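Local coordinates for protein tartrate dehydrogenase/decarboxylase (PDB 3FLK) that oxidises tartrate to oxaloglycolate with NAD and also converts meso-tartrate to D-glycerate and D-malate to pyruvate, using magnesium or manganese, at residues Y70-F75 and S278-V283; G139-L144 and S244-D249; I295-A300 and S338-M343. The protein carries 1 engineered substitution. One frame throughout, in Å; residues are numbered along the deposited sequence.

Interaction 1: residues Y70-F75 and S278-V283; sequences YDAIYF and SLFEPV. With NAI (1,4-dihydronicotinamide adenine dinucleotide), chain F.
The Phe75 ring and the Glu281 chain run alongside each other in the same direction, with the carboxylate plane turned 71° against the ring. Glu281 CB sits in the ring plane, at the edge. Glu281 OE1 approaches that edge too, 3.3 Å from Phe75 CD2. CG of Phe75 is anti to the backbone N (chi1 -179°), which carries the ring out alongside the glutamate. The ring edge also meets NADH, with Phe75 CE2 3.7 Å from O7N of the nicotinamide amide. The same amide gives a hydrogen bond from N7N to Glu281 OE1 at 3.0 Å. Glu281 OE2 forms a salt bridge with Arg98.

The two strands are parallel neighbours in the large mixed sheet of the isocitrate/isopropylmalate dehydrogenase fold. Three backbone bonds join them. Ile73 N donates to Ser278 O at 2.9 Å, and Phe280 N donates to Ile73 O at 2.8 Å. Phe75 N then donates to Phe280 O, again at 2.8 Å. Near the start of the pair, a water links Asp71 O to Ser278 N.

Ile73 and Leu279 share one face of the sheet and meet at an oblique angle. Ile73 CG2 touches Leu279 CD1 at 3.8 Å. The other branch of the leucine, CD2, packs against Phe75 CB. Helix 94-100 lies on this side, with Leu94 and Phe97 against Leu279.

Ala72, Tyr74 and Phe280 lie on the opposite face. Phe280 turns its ring edge to the alanine, with CE2 4.1 Å from Ala72 CB. Met308 of helix 299-313 touches both residues, and Tyr74 OH bonds to Met301 O of that helix.

Interaction 2: residues G139-L144 and S244-D249; sequences GEYSSL and SNLFGD. With MG (magnesium ion), chain E; OXL (oxalate ion), chain G.
Glu140 reaches Ser244 and Leu246 by a bend in its chain. CG is anti to the carbonyl carbon (chi1 -51°), and the turn at chi2 (91°) folds the carboxylate back onto the start of helix 245-258. Glu140 OE2 accepts from Ser244 OG at 2.5 Å through its syn lone pair. Glu140 OE1 takes a nearly straight bond from Leu246 N at 3.1 Å, met from above the carboxylate plane. Ser244 is the N-cap, and its OG also accepts a weak bond from Phe247 N. With an alanine here in place of Glu140 the carboxylate is gone, and Ser244 OG and the Leu246 N-H would probably be left without this acceptor. Glu140 OE2 also lies over the centre of the Phe247 ring, on one face. The bent chain crosses Leu246 at about a right angle, with Glu140 CD 3.5 Å from Leu246 CB.

Tyr141 crosses the next turn of the helix, at about a right angle to Leu246. Leu246 CA lies over one face of its ring, and Leu246 CD1 touches Tyr141 CE1 at 3.7 Å. Tyr141 OH donates to Asp249 OD2 at 2.5 Å. The ring and the carboxylate stand 89° apart, and the hydroxyl meets OD2 on its anti side, tilted out of the carboxylate plane. Lys192 of the second subunit forms a salt bridge with this same oxygen.

The other oxygen, Asp249 OD1, binds magnesium at 2.2 Å. Oxalate O1 and O4, two waters and Asp225 of the second subunit complete six ligands. This is the metal and substrate site of the family, built at the dimer interface from both subunits.

Interaction 3: residues I295-A300 and S338-M343; sequences IANPIA and SVTPDM. With NAI (1,4-dihydronicotinamide adenine dinucleotide), chain F.
This is a mostly buried, largely polar contact between two turns beside the adenine of NADH. Residues 295-300 lead into helix 299-313, and residues 338-343 lie in the loop between helices 317-336 and 349-361. Asn297 is the centre of it. Its CG is anti to the backbone N (chi1 -163°), which places the amide between its own turn and the other loop. Asn297 ND2 donates to Asp342 OD1 at 3.0 Å, in the amide plane and on the syn lone pair of the acceptor. The two flat groups are turned 59° apart. Asp342 OD1 has a second partner in Thr261 OG1. Asn297 OD1 makes a capping bond with Ile299 N, which comes from above the carbonyl plane.

Asp342 is held on its other oxygen as well. Thr340 OG1 donates to Asp342 OD2 at 2.6 Å, and a water ties that oxygen to Ile295 O. The methyl of the threonine, CG2, lies 3.4 Å from Ile295 O. The selenium of Met343, a selenomethionine, comes to 3.4 Å from Asn297 ND2. It also touches Ile299 CD1 at 4.0 Å.

The backbone of Asn297 reads the adenine edge. Asn297 N donates to N1A at 2.9 Å, and Asn297 O accepts from N6A at 3.0 Å. Asp342 CG is 3.8 Å from C2A of the same base.

Helices close in around the pair. Ile299 packs on Ile330 and Ile334 of helix 317-336 and on Ile356 of helix 349-361. Pro298 and Thr340 both meet Val352, and Ala296 rests on helix 17-35.

Interactions 1 and 3 serve one coenzyme from two ends: the first meets the nicotinamide, the second the adenine. They also touch, through Pro282 CB and Ala300 CB, as strand 278-282 and helix 299-313 follow each other in the chain. Interaction 1 lies nearest the centre of the chain and joins strands by backbone bonds and apolar side chains. Interaction 2, whose touching residues are all buried, instead joins a loop to a helix start through carboxylates and hydroxyls, next to the metal and the second subunit. Interaction 3 is the one with an exposed residue, Pro341, and rests on an amide-carboxylate bond. Interactions 2 and 3 lie on opposite sides of the chain's centre, about 29 Å apart between centres.

Interaction 1: residues Y70-F75 and S278-V283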
loop_
_atom_site.group_PDB
_atom_site.type_symbol
_atom_site.label_atom_id
_atom_site.label_comp_id
_atom_site.label_asym_id
_atom_site.label_seq_id
_atom_site.Cartn_x
_atom_site.Cartn_y
_atom_site.Cartn_z
ATOM N N TYR A 70 -22.407 -26.468 8.731
ATOM C CA TYR A 70 -22.570 -25.265 9.545
ATOM C C TYR A 70 -23.068 -24.080 8.728
ATOM O O TYR A 70 -22.829 -23.998 7.521
ATOM C CB TYR A 70 -21.259 -24.925 10.266
ATOM C CG TYR A 70 -20.884 -25.942 11.316
ATOM C CD1 TYR A 70 -21.247 -25.760 12.648
ATOM C CD2 TYR A 70 -20.182 -27.099 10.975
ATOM C CE1 TYR A 70 -20.916 -26.699 13.617
ATOM C CE2 TYR A 70 -19.848 -28.046 11.935
ATOM C CZ TYR A 70 -20.216 -27.837 13.254
ATOM O OH TYR A 70 -19.888 -28.766 14.210
ATOM N N ASP A 71 -23.766 -23.169 9.399
ATOM C CA ASP A 71 -24.359 -22.000 8.752
ATOM C C ASP A 71 -23.336 -20.898 8.471
ATOM O O ASP A 71 -23.474 -20.153 7.499
ATOM C CB ASP A 71 -25.525 -21.469 9.589
ATOM C CG ASP A 71 -26.692 -22.448 9.646
ATOM O OD1 ASP A 71 -27.375 -22.627 8.615
ATOM O OD2 ASP A 71 -26.922 -23.041 10.723
ATOM N N ALA A 72 -22.319 -20.795 9.327
ATOM C CA ALA A 72 -21.211 -19.862 9.105
ATOM C C ALA A 72 -19.968 -20.229 9.910
ATOM O O ALA A 72 -20.035 -21.023 10.854
ATOM C CB ALA A 72 -21.644 -18.422 9.394
ATOM N N ILE A 73 -18.835 -19.650 9.520
ATOM C CA ILE A 73 -17.556 -19.898 10.183
ATOM C C ILE A 73 -17.099 -18.639 10.920
ATOM O O ILE A 73 -17.018 -17.555 10.333
ATOM C CB ILE A 73 -16.459 -20.359 9.186
ATOM C CG1 ILE A 73 -16.942 -21.561 8.361
ATOM C CG2 ILE A 73 -15.161 -20.695 9.925
ATOM C CD1 ILE A 73 -16.110 -21.840 7.118
ATOM N N TYR A 74 -16.815 -18.800 12.209
ATOM C CA TYR A 74 -16.327 -17.719 13.059
ATOM C C TYR A 74 -14.855 -18.014 13.329
ATOM O O TYR A 74 -14.526 -18.950 14.061
ATOM C CB TYR A 74 -17.158 -17.672 14.350
ATOM C CG TYR A 74 -17.123 -16.370 15.130
ATOM C CD1 TYR A 74 -17.165 -15.132 14.488
ATOM C CD2 TYR A 74 -17.095 -16.384 16.528
ATOM C CE1 TYR A 74 -17.151 -13.944 15.215
ATOM C CE2 TYR A 74 -17.076 -15.201 17.261
ATOM C CZ TYR A 74 -17.108 -13.987 16.599
ATOM O OH TYR A 74 -17.093 -12.818 17.326
ATOM N N PHE A 75 -13.979 -17.225 12.712
ATOM C CA PHE A 75 -12.554 -17.552 12.602
ATOM C C PHE A 75 -11.665 -16.524 13.298
ATOM O O PHE A 75 -11.875 -15.322 13.166
ATOM C CB PHE A 75 -12.170 -17.683 11.117
ATOM C CG PHE A 75 -10.726 -18.050 10.877
ATOM C CD1 PHE A 75 -10.287 -19.364 11.039
ATOM C CD2 PHE A 75 -9.813 -17.087 10.462
ATOM C CE1 PHE A 75 -8.951 -19.704 10.811
ATOM C CE2 PHE A 75 -8.476 -17.416 10.228
ATOM C CZ PHE A 75 -8.045 -18.726 10.402
ATOM N N SER A 278 -20.436 -18.610 4.855
ATOM C CA SER A 278 -19.545 -17.459 4.840
ATOM C C SER A 278 -18.647 -17.490 6.077
ATOM O O SER A 278 -18.925 -18.217 7.037
ATOM C CB SER A 278 -20.349 -16.161 4.772
ATOM O OG SER A 278 -21.030 -16.052 3.532
ATOM N N LEU A 279 -17.569 -16.711 6.044
ATOM C CA LEU A 279 -16.582 -16.708 7.117
ATOM C C LEU A 279 -16.393 -15.308 7.688
ATOM O O LEU A 279 -16.258 -14.330 6.949
ATOM C CB LEU A 279 -15.249 -17.283 6.624
ATOM C CG LEU A 279 -14.112 -17.459 7.639
ATOM C CD1 LEU A 279 -13.282 -18.675 7.293
ATOM C CD2 LEU A 279 -13.235 -16.218 7.716
ATOM N N PHE A 280 -16.379 -15.225 9.013
ATOM C CA PHE A 280 -16.274 -13.947 9.700
ATOM C C PHE A 280 -15.076 -13.959 10.643
ATOM O O PHE A 280 -14.920 -14.867 11.461
ATOM C CB PHE A 280 -17.590 -13.614 10.414
ATOM C CG PHE A 280 -18.774 -13.538 9.479
ATOM C CD1 PHE A 280 -19.185 -12.319 8.952
ATOM C CD2 PHE A 280 -19.454 -14.695 9.096
ATOM C CE1 PHE A 280 -20.267 -12.250 8.070
ATOM C CE2 PHE A 280 -20.532 -14.636 8.218
ATOM C CZ PHE A 280 -20.939 -13.413 7.706
ATOM N N GLU A 281 -14.224 -12.947 10.491
ATOM C CA GLU A 281 -12.922 -12.900 11.143
ATOM C C GLU A 281 -12.454 -11.454 11.286
ATOM O O GLU A 281 -12.911 -10.576 10.549
ATOM C CB GLU A 281 -11.886 -13.692 10.326
ATOM C CG GLU A 281 -11.604 -13.095 8.945
ATOM C CD GLU A 281 -10.389 -13.676 8.245
ATOM O OE1 GLU A 281 -9.466 -14.185 8.915
ATOM O OE2 GLU A 281 -10.357 -13.611 6.999
ATOM N N PRO A 282 -11.544 -11.191 12.241
ATOM C CA PRO A 282 -10.880 -9.892 12.233
ATOM C C PRO A 282 -9.959 -9.720 11.025
ATOM O O PRO A 282 -9.526 -10.707 10.422
ATOM C CB PRO A 282 -10.057 -9.906 13.522
ATOM C CG PRO A 282 -9.924 -11.326 13.903
ATOM C CD PRO A 282 -11.121 -12.033 13.375
ATOM N N VAL A 283 -9.679 -8.469 10.671
ATOM C CA VAL A 283 -8.665 -8.165 9.664
ATOM C C VAL A 283 -7.279 -8.623 10.148
ATOM O O VAL A 283 -6.499 -9.182 9.372
ATOM C CB VAL A 283 -8.646 -6.657 9.295
ATOM C CG1 VAL A 283 -7.462 -6.331 8.386
ATOM C CG2 VAL A 283 -9.951 -6.251 8.615
HETATM P PA NAI F . -0.729 -9.122 12.680
HETATM O O1A NAI F . -2.030 -8.516 12.315
HETATM O O2A NAI F . -0.892 -10.412 13.376
HETATM O O5B NAI F . 0.072 -8.113 13.630
HETATM C C5B NAI F . 0.553 -6.865 13.186
HETATM C C4B NAI F . 0.755 -5.928 14.372
HETATM O O4B NAI F . -0.501 -5.497 14.860
HETATM C C3B NAI F . 1.480 -6.608 15.525
HETATM O O3B NAI F . 2.392 -5.690 16.079
HETATM C C2B NAI F . 0.373 -6.934 16.508
HETATM O O2B NAI F . 0.814 -6.886 17.846
HETATM C C1B NAI F . -0.685 -5.884 16.212
HETATM N N9A NAI F . -2.042 -6.420 16.417
HETATM C C8A NAI F . -2.721 -7.287 15.599
HETATM N N7A NAI F . -3.932 -7.526 16.148
HETATM C C5A NAI F . -4.038 -6.830 17.296
HETATM C C6A NAI F . -5.057 -6.718 18.238
HETATM N N6A NAI F . -6.202 -7.374 18.073
HETATM N N1A NAI F . -4.869 -5.909 19.340
HETATM C C2A NAI F . -3.688 -5.219 19.512
HETATM N N3A NAI F . -2.687 -5.334 18.566
HETATM C C4A NAI F . -2.855 -6.129 17.481
HETATM O O3 NAI F . 0.124 -9.254 11.310
HETATM P PN NAI F . 1.651 -9.743 11.125
HETATM O O1N NAI F . 2.453 -9.454 12.333
HETATM O O2N NAI F . 2.107 -9.164 9.840
HETATM O O5D NAI F . 1.511 -11.327 10.934
HETATM C C5D NAI F . 1.519 -12.223 12.026
HETATM C C4D NAI F . 1.005 -13.592 11.582
HETATM O O4D NAI F . -0.382 -13.522 11.307
HETATM C C3D NAI F . 1.666 -14.109 10.312
HETATM O O3D NAI F . 1.856 -15.494 10.470
HETATM C C2D NAI F . 0.641 -13.850 9.222
HETATM O O2D NAI F . 0.734 -14.776 8.165
HETATM C C1D NAI F . -0.659 -13.996 9.998
HETATM N N1N NAI F . -1.821 -13.273 9.446
HETATM C C2N NAI F . -2.986 -13.975 9.310
HETATM C C3N NAI F . -4.133 -13.358 8.821
HETATM C C7N NAI F . -5.450 -14.072 8.937
HETATM O O7N NAI F . -5.515 -15.305 9.619
HETATM N N7N NAI F . -6.536 -13.527 8.392
HETATM C C4N NAI F . -4.080 -12.009 8.472
HETATM C C5N NAI F . -2.891 -11.295 8.618
HETATM C C6N NAI F . -1.758 -11.941 9.112
HETATM O O HOH W 1 -22.989 -17.844 6.166
#

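Interaction 2: residues G139-L144 and S244-D249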
loop_
_atom_site.group_PDB
_atom_site.type_symbol
_atom_site.label_atom_id
_atom_site.label_comp_id
_atom_site.label_asym_id
_atom_site.label_seq_id
_atom_site.Cartn_x
_atom_site.Cartn_y
_atom_site.Cartn_z
ATOM N N GLY A 139 -6.588 -12.893 -8.533
ATOM C CA GLY A 139 -5.711 -11.730 -8.540
ATOM C C GLY A 139 -4.257 -12.023 -8.232
ATOM O O GLY A 139 -3.693 -13.005 -8.721
ATOM N N GLU A 140 -3.658 -11.163 -7.411
ATOM C CA GLU A 140 -2.220 -11.193 -7.132
ATOM C C GLU A 140 -1.810 -12.304 -6.169
ATOM O O GLU A 140 -0.667 -12.759 -6.195
ATOM C CB GLU A 140 -1.742 -9.840 -6.587
ATOM C CG GLU A 140 -2.146 -8.626 -7.425
ATOM C CD GLU A 140 -3.474 -8.002 -6.995
ATOM O OE1 GLU A 140 -4.341 -8.715 -6.435
ATOM O OE2 GLU A 140 -3.644 -6.783 -7.218
ATOM N N TYR A 141 -2.735 -12.728 -5.308
ATOM C CA TYR A 141 -2.443 -13.803 -4.371
ATOM C C TYR A 141 -2.534 -15.142 -5.072
ATOM O O TYR A 141 -3.614 -15.608 -5.443
ATOM C CB TYR A 141 -3.328 -13.727 -3.126
ATOM C CG TYR A 141 -2.955 -12.582 -2.205
ATOM C CD1 TYR A 141 -1.749 -11.892 -2.367
ATOM C CD2 TYR A 141 -3.787 -12.209 -1.154
ATOM C CE1 TYR A 141 -1.396 -10.846 -1.520
ATOM C CE2 TYR A 141 -3.443 -11.164 -0.300
ATOM C CZ TYR A 141 -2.251 -10.489 -0.490
ATOM O OH TYR A 141 -1.907 -9.459 0.355
ATOM N N SER A 142 -1.370 -15.748 -5.259
ATOM C CA SER A 142 -1.225 -16.864 -6.170
ATOM C C SER A 142 -0.153 -17.834 -5.698
ATOM O O SER A 142 0.812 -17.444 -5.035
ATOM C CB SER A 142 -0.872 -16.327 -7.559
ATOM O OG SER A 142 -0.474 -17.364 -8.434
ATOM N N SER A 143 -0.346 -19.103 -6.037
ATOM C CA SER A 143 0.671 -20.126 -5.846
ATOM C C SER A 143 1.066 -20.709 -7.207
ATOM O O SER A 143 1.592 -21.822 -7.299
ATOM C CB SER A 143 0.161 -21.213 -4.899
ATOM O OG SER A 143 -1.024 -21.802 -5.403
ATOM N N LEU A 144 0.812 -19.936 -8.262
ATOM C CA LEU A 144 1.131 -20.341 -9.628
ATOM C C LEU A 144 2.474 -19.774 -10.055
ATOM O O LEU A 144 2.747 -18.583 -9.872
ATOM C CB LEU A 144 0.051 -19.870 -10.605
ATOM C CG LEU A 144 -1.417 -20.057 -10.219
ATOM C CD1 LEU A 144 -2.275 -19.123 -11.038
ATOM C CD2 LEU A 144 -1.869 -21.493 -10.391
ATOM N N SER A 244 -8.589 -5.143 -5.804
ATOM C CA SER A 244 -8.128 -6.519 -5.995
ATOM C C SER A 244 -7.705 -7.144 -4.661
ATOM O O SER A 244 -7.662 -6.461 -3.633
ATOM C CB SER A 244 -6.935 -6.531 -6.952
ATOM O OG SER A 244 -5.818 -5.900 -6.341
ATOM N N ASN A 245 -7.375 -8.434 -4.696
ATOM C CA ASN A 245 -6.970 -9.193 -3.508
ATOM C C ASN A 245 -5.859 -8.515 -2.707
ATOM O O ASN A 245 -5.995 -8.305 -1.495
ATOM C CB ASN A 245 -6.543 -10.609 -3.912
ATOM C CG ASN A 245 -6.970 -11.667 -2.909
ATOM O OD1 ASN A 245 -7.057 -11.415 -1.705
ATOM N ND2 ASN A 245 -7.237 -12.870 -3.408
ATOM N N LEU A 246 -4.772 -8.164 -3.390
ATOM C CA LEU A 246 -3.629 -7.502 -2.758
ATOM C C LEU A 246 -3.913 -6.058 -2.334
ATOM O O LEU A 246 -3.605 -5.665 -1.202
ATOM C CB LEU A 246 -2.402 -7.542 -3.679
ATOM C CG LEU A 246 -1.163 -6.738 -3.250
ATOM C CD1 LEU A 246 -0.571 -7.272 -1.947
ATOM C CD2 LEU A 246 -0.121 -6.749 -4.358
ATOM N N PHE A 247 -4.476 -5.267 -3.245
ATOM C CA PHE A 247 -4.720 -3.852 -2.960
ATOM C C PHE A 247 -5.728 -3.674 -1.822
ATOM O O PHE A 247 -5.550 -2.806 -0.964
ATOM C CB PHE A 247 -5.144 -3.080 -4.221
ATOM C CG PHE A 247 -4.055 -2.958 -5.268
ATOM C CD1 PHE A 247 -2.719 -3.245 -4.963
ATOM C CD2 PHE A 247 -4.365 -2.523 -6.552
ATOM C CE1 PHE A 247 -1.718 -3.125 -5.931
ATOM C CE2 PHE A 247 -3.370 -2.396 -7.529
ATOM C CZ PHE A 247 -2.048 -2.700 -7.218
ATOM N N GLY A 248 -6.762 -4.515 -1.808
ATOM C CA GLY A 248 -7.750 -4.536 -0.729
ATOM C C GLY A 248 -7.157 -4.937 0.612
ATOM O O GLY A 248 -7.521 -4.384 1.650
ATOM N N ASP A 249 -6.242 -5.903 0.585
ATOM C CA ASP A 249 -5.491 -6.310 1.774
ATOM C C ASP A 249 -4.739 -5.117 2.383
ATOM O O ASP A 249 -4.870 -4.836 3.577
ATOM C CB ASP A 249 -4.521 -7.444 1.412
ATOM C CG ASP A 249 -3.940 -8.152 2.630
ATOM O OD1 ASP A 249 -4.098 -7.670 3.771
ATOM O OD2 ASP A 249 -3.307 -9.209 2.435
HETATM MG MG MG E . -4.055 -7.974 5.908
HETATM C C1 OXL G . -4.055 -10.939 4.927
HETATM C C2 OXL G . -5.480 -10.597 4.926
HETATM O O1 OXL G . -3.236 -10.108 5.390
HETATM O O2 OXL G . -6.309 -11.404 4.450
HETATM O O3 OXL G . -3.686 -12.039 4.457
HETATM O O4 OXL G . -5.831 -9.491 5.399
HETATM O O HOH W 2 -5.209 -6.337 5.768
HETATM O O HOH W 3 -4.351 -8.376 7.940
#

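Interaction 3: residues I295-A300 and S338-M343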
loop_
_atom_site.group_PDB
_atom_site.type_symbol
_atom_site.label_atom_id
_atom_site.label_comp_id
_atom_site.label_asym_id
_atom_site.label_seq_id
_atom_site.Cartn_x
_atom_site.Cartn_y
_atom_site.Cartn_z
ATOM N N ILE A 295 -3.497 -8.738 26.052
ATOM C CA ILE A 295 -3.711 -7.310 25.803
ATOM C C ILE A 295 -4.261 -7.081 24.395
ATOM O O ILE A 295 -4.519 -5.944 24.001
ATOM C CB ILE A 295 -2.426 -6.469 26.005
ATOM C CG1 ILE A 295 -1.280 -7.008 25.137
ATOM C CG2 ILE A 295 -2.057 -6.392 27.497
ATOM C CD1 ILE A 295 -0.147 -6.028 24.930
ATOM N N ALA A 296 -4.434 -8.172 23.649
ATOM C CA ALA A 296 -5.039 -8.123 22.320
ATOM C C ALA A 296 -6.432 -7.495 22.368
ATOM O O ALA A 296 -7.250 -7.847 23.216
ATOM C CB ALA A 296 -5.103 -9.522 21.710
ATOM N N ASN A 297 -6.674 -6.550 21.466
ATOM C CA ASN A 297 -7.980 -5.915 21.305
ATOM C C ASN A 297 -8.981 -6.924 20.735
ATOM O O ASN A 297 -8.763 -7.458 19.644
ATOM C CB ASN A 297 -7.848 -4.699 20.372
ATOM C CG ASN A 297 -9.033 -3.751 20.453
ATOM O OD1 ASN A 297 -10.130 -4.134 20.849
ATOM N ND2 ASN A 297 -8.807 -2.496 20.076
ATOM N N PRO A 298 -10.065 -7.215 21.486
ATOM C CA PRO A 298 -11.074 -8.156 21.005
ATOM C C PRO A 298 -12.194 -7.526 20.168
ATOM O O PRO A 298 -13.078 -8.250 19.700
ATOM C CB PRO A 298 -11.661 -8.709 22.303
ATOM C CG PRO A 298 -11.571 -7.554 23.260
ATOM C CD PRO A 298 -10.388 -6.714 22.838
ATOM N N ILE A 299 -12.167 -6.206 19.982
ATOM C CA ILE A 299 -13.269 -5.520 19.292
ATOM C C ILE A 299 -13.441 -5.989 17.840
ATOM O O ILE A 299 -14.570 -6.171 17.378
ATOM C CB ILE A 299 -13.174 -3.968 19.394
ATOM C CG1 ILE A 299 -13.387 -3.519 20.849
ATOM C CG2 ILE A 299 -14.207 -3.297 18.477
ATOM C CD1 ILE A 299 -13.141 -2.038 21.105
ATOM N N ALA A 300 -12.328 -6.205 17.141
ATOM C CA ALA A 300 -12.364 -6.705 15.762
ATOM C C ALA A 300 -13.114 -8.030 15.667
ATOM O O ALA A 300 -13.973 -8.204 14.800
ATOM C CB ALA A 300 -10.953 -6.843 15.202
ATOM N N SER A 338 -12.906 2.098 28.199
ATOM C CA SER A 338 -12.794 0.713 28.655
ATOM C C SER A 338 -12.194 -0.148 27.540
ATOM O O SER A 338 -12.850 -1.031 26.985
ATOM C CB SER A 338 -14.156 0.178 29.102
ATOM O OG SER A 338 -14.642 0.905 30.218
ATOM N N VAL A 339 -10.932 0.122 27.225
ATOM C CA VAL A 339 -10.283 -0.462 26.049
ATOM C C VAL A 339 -8.870 -0.965 26.350
ATOM O O VAL A 339 -8.335 -0.737 27.434
ATOM C CB VAL A 339 -10.262 0.541 24.852
ATOM C CG1 VAL A 339 -11.659 0.710 24.265
ATOM C CG2 VAL A 339 -9.687 1.893 25.276
ATOM N N THR A 340 -8.282 -1.657 25.380
ATOM C CA THR A 340 -6.934 -2.209 25.500
ATOM C C THR A 340 -5.863 -1.139 25.215
ATOM O O THR A 340 -6.195 -0.052 24.740
ATOM C CB THR A 340 -6.757 -3.440 24.573
ATOM O OG1 THR A 340 -7.361 -3.180 23.300
ATOM C CG2 THR A 340 -7.405 -4.674 25.195
ATOM N N PRO A 341 -4.581 -1.434 25.526
ATOM C CA PRO A 341 -3.478 -0.478 25.329
ATOM C C PRO A 341 -3.297 0.078 23.907
ATOM O O PRO A 341 -2.788 1.190 23.759
ATOM C CB PRO A 341 -2.245 -1.283 25.748
ATOM C CG PRO A 341 -2.774 -2.275 26.726
ATOM C CD PRO A 341 -4.092 -2.682 26.141
ATOM N N ASP A 342 -3.698 -0.674 22.881
ATOM C CA ASP A 342 -3.586 -0.187 21.497
ATOM C C ASP A 342 -4.515 1.003 21.225
ATOM O O ASP A 342 -4.316 1.746 20.260
ATOM C CB ASP A 342 -3.825 -1.314 20.482
ATOM C CG ASP A 342 -5.226 -1.883 20.555
ATOM O OD1 ASP A 342 -6.005 -1.685 19.599
ATOM O OD2 ASP A 342 -5.554 -2.521 21.575
HETATM N N MSE A 343 -5.520 1.175 22.084
HETATM C CA MSE A 343 -6.441 2.307 22.007
HETATM C C MSE A 343 -6.236 3.301 23.153
HETATM O O MSE A 343 -7.058 4.193 23.366
HETATM C CB MSE A 343 -7.889 1.820 21.995
HETATM C CG MSE A 343 -8.223 0.881 20.858
HETATM SE SE MSE A 343 -10.132 0.545 20.787
HETATM C CE MSE A 343 -10.689 2.166 19.867
HETATM P PA NAI F . -0.729 -9.122 12.680
HETATM O O1A NAI F . -2.030 -8.516 12.315
HETATM O O2A NAI F . -0.892 -10.412 13.376
HETATM O O5B NAI F . 0.072 -8.113 13.630
HETATM C C5B NAI F . 0.553 -6.865 13.186
HETATM C C4B NAI F . 0.755 -5.928 14.372
HETATM O O4B NAI F . -0.501 -5.497 14.860
HETATM C C3B NAI F . 1.480 -6.608 15.525
HETATM O O3B NAI F . 2.392 -5.690 16.079
HETATM C C2B NAI F . 0.373 -6.934 16.508
HETATM O O2B NAI F . 0.814 -6.886 17.846
HETATM C C1B NAI F . -0.685 -5.884 16.212
HETATM N N9A NAI F . -2.042 -6.420 16.417
HETATM C C8A NAI F . -2.721 -7.287 15.599
HETATM N N7A NAI F . -3.932 -7.526 16.148
HETATM C C5A NAI F . -4.038 -6.830 17.296
HETATM C C6A NAI F . -5.057 -6.718 18.238
HETATM N N6A NAI F . -6.202 -7.374 18.073
HETATM N N1A NAI F . -4.869 -5.909 19.340
HETATM C C2A NAI F . -3.688 -5.219 19.512
HETATM N N3A NAI F . -2.687 -5.334 18.566
HETATM C C4A NAI F . -2.855 -6.129 17.481
HETATM O O3 NAI F . 0.124 -9.254 11.310
HETATM P PN NAI F . 1.651 -9.743 11.125
HETATM O O1N NAI F . 2.453 -9.454 12.333
HETATM O O2N NAI F . 2.107 -9.164 9.840
HETATM O O5D NAI F . 1.511 -11.327 10.934
HETATM C C5D NAI F . 1.519 -12.223 12.026
HETATM C C4D NAI F . 1.005 -13.592 11.582
HETATM O O4D NAI F . -0.382 -13.522 11.307
HETATM C C3D NAI F . 1.666 -14.109 10.312
HETATM O O3D NAI F . 1.856 -15.494 10.470
HETATM C C2D NAI F . 0.641 -13.850 9.222
HETATM O O2D NAI F . 0.734 -14.776 8.165
HETATM C C1D NAI F . -0.659 -13.996 9.998
HETATM N N1N NAI F . -1.821 -13.273 9.446
HETATM C C2N NAI F . -2.986 -13.975 9.310
HETATM C C3N NAI F . -4.133 -13.358 8.821
HETATM C C7N NAI F . -5.450 -14.072 8.937
HETATM O O7N NAI F . -5.515 -15.305 9.619
HETATM N N7N NAI F . -6.536 -13.527 8.392
HETATM C C4N NAI F . -4.080 -12.009 8.472
HETATM C C5N NAI F . -2.891 -11.295 8.618
HETATM C C6N NAI F . -1.758 -11.941 9.112
HETATM O O HOH W 4 -3.412 -3.806 22.883
HETATM O O HOH W 5 -10.269 -2.611 23.118
#